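Local coordinates for PDZ domain protein (Parabacteroides distasonis, PDB 4L8N) that is of unknown function but joins PDZ domains to a DUF4136 domain and binds magnesium, at residues T122-F127 with K301-T306. Numbering follows the deposited sequence.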
# COMPACT_ATOMS: atom_id res chain seq x y z
N THR A 122 -16.42 -17.12 24.29
CA THR A 122 -17.39 -16.12 23.82
C THR A 122 -16.83 -14.72 23.75
O THR A 122 -16.83 -13.99 24.74
CB THR A 122 -18.61 -16.15 24.74
OG1 THR A 122 -19.01 -17.51 24.92
CG2 THR A 122 -19.78 -15.27 24.23
N ASN A 123 -16.42 -14.31 22.54
CA ASN A 123 -15.88 -12.97 22.32
C ASN A 123 -16.01 -12.53 20.88
O ASN A 123 -16.29 -13.35 19.99
CB ASN A 123 -14.40 -12.87 22.77
CG ASN A 123 -13.41 -13.70 21.98
OD1 ASN A 123 -13.00 -13.34 20.86
ND2 ASN A 123 -12.96 -14.78 22.58
N GLU A 124 -15.74 -11.24 20.64
CA GLU A 124 -15.73 -10.62 19.33
C GLU A 124 -14.45 -9.86 19.14
O GLU A 124 -14.05 -9.08 20.00
CB GLU A 124 -16.92 -9.68 19.13
CG GLU A 124 -18.28 -10.36 19.10
CD GLU A 124 -19.37 -9.37 19.43
OE1 GLU A 124 -19.24 -8.65 20.45
OE2 GLU A 124 -20.35 -9.29 18.65
N GLN A 125 -13.81 -10.06 18.00
CA GLN A 125 -12.57 -9.38 17.68
C GLN A 125 -12.59 -8.94 16.21
O GLN A 125 -13.30 -9.52 15.40
CB GLN A 125 -11.36 -10.27 17.98
CG GLN A 125 -11.06 -10.43 19.45
CD GLN A 125 -9.94 -11.40 19.64
OE1 GLN A 125 -8.79 -11.13 19.28
NE2 GLN A 125 -10.25 -12.57 20.20
N GLU A 126 -11.85 -7.88 15.91
CA GLU A 126 -11.69 -7.27 14.60
C GLU A 126 -10.24 -7.23 14.25
O GLU A 126 -9.39 -7.14 15.15
CB GLU A 126 -12.24 -5.84 14.59
CG GLU A 126 -13.75 -5.69 14.56
CD GLU A 126 -14.28 -4.36 15.05
OE1 GLU A 126 -13.50 -3.57 15.64
OE2 GLU A 126 -15.50 -4.11 14.89
N PHE A 127 -9.94 -7.28 12.95
CA PHE A 127 -8.60 -7.17 12.39
C PHE A 127 -8.69 -6.66 10.94
O PHE A 127 -9.74 -6.78 10.29
CB PHE A 127 -7.83 -8.47 12.48
CG PHE A 127 -8.41 -9.65 11.75
CD1 PHE A 127 -9.36 -10.48 12.36
CD2 PHE A 127 -7.93 -10.02 10.49
CE1 PHE A 127 -9.86 -11.60 11.70
CE2 PHE A 127 -8.43 -11.15 9.84
CZ PHE A 127 -9.39 -11.93 10.44
N LYS A 301 -14.35 -9.18 11.09
CA LYS A 301 -14.92 -9.36 12.42
C LYS A 301 -15.15 -10.86 12.68
O LYS A 301 -15.86 -11.52 11.91
CB LYS A 301 -16.22 -8.56 12.58
CG LYS A 301 -16.56 -8.30 14.04
CD LYS A 301 -18.00 -7.87 14.23
CE LYS A 301 -18.51 -8.20 15.61
NZ LYS A 301 -19.81 -7.53 15.89
N VAL A 302 -14.51 -11.40 13.74
CA VAL A 302 -14.63 -12.79 14.22
C VAL A 302 -15.47 -12.79 15.50
O VAL A 302 -15.07 -12.19 16.50
CB VAL A 302 -13.29 -13.52 14.44
CG1 VAL A 302 -13.53 -15.00 14.70
CG2 VAL A 302 -12.35 -13.34 13.27
N SER A 303 -16.61 -13.46 15.47
CA SER A 303 -17.54 -13.60 16.59
C SER A 303 -17.64 -15.06 16.95
O SER A 303 -18.18 -15.84 16.15
CB SER A 303 -18.92 -13.04 16.25
OG SER A 303 -18.85 -11.67 15.91
N LYS A 304 -17.08 -15.45 18.10
CA LYS A 304 -17.19 -16.84 18.50
C LYS A 304 -18.06 -16.94 19.74
O LYS A 304 -18.16 -15.97 20.49
CB LYS A 304 -15.81 -17.52 18.65
CG LYS A 304 -14.96 -17.15 19.85
CD LYS A 304 -13.80 -18.12 19.90
CE LYS A 304 -12.85 -17.86 21.03
NZ LYS A 304 -11.86 -18.97 21.17
N LYS A 305 -18.78 -18.06 19.90
CA LYS A 305 -19.68 -18.30 21.05
C LYS A 305 -19.95 -19.78 21.25
O LYS A 305 -20.27 -20.50 20.31
CB LYS A 305 -21.02 -17.56 20.88
CG LYS A 305 -21.97 -17.68 22.09
CD LYS A 305 -23.36 -17.04 21.87
CE LYS A 305 -23.24 -15.54 21.69
NZ LYS A 305 -24.56 -14.87 21.73
N THR A 306 -19.82 -20.22 22.50
CA THR A 306 -20.14 -21.57 22.92
C THR A 306 -20.92 -21.46 24.21
O THR A 306 -20.46 -20.82 25.13
CB THR A 306 -18.91 -22.47 23.06
OG1 THR A 306 -18.20 -22.49 21.82
CG2 THR A 306 -19.26 -23.90 23.46
O HOH W 1 -13.17 -13.88 18.18
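V302 O accepts two hydrogen bonds: from Q125 N at 2.9 Å with the hydrogen nearly in line (165°), and from a water at 3.0 Å. The same water donates to N123 OD1, which also accepts from Q125 NE2 at 2.9 Å; that donor stands above the plane of the N123 side-chain carbonyl, while OD1 lies in the amide plane of Q125. N123 reaches this position because its CG sits between backbone N and carbonyl carbon (chi1 66°), and ND2, bonded to L119 O, passes 3.4 Å from K304 CE. N123–K304 and Q125–V302 are hydrogen-bonded pairs of an antiparallel ladder, the N123 N to K304 O bond being longer (3.2 Å) and more bent (138°). The ladder joins strand 123-135 to strand 298-309 in the large mixed sheet, with 258-268 beyond the first and 438-456 beyond the second. On the face bearing N123 and V302, V302 CG2 meets the edge of the F127 ring in its plane, 3.4 Å from CE1; Y216 and Y214 of the second subunit pack on V302 and F127, respectively. Across the sheet, the extended K301 chain brings NZ to E124 OE2 in a salt bridge of 3.3 Å, whose hydrogen bond is weak, whereas E126 OE2 pairs with K457.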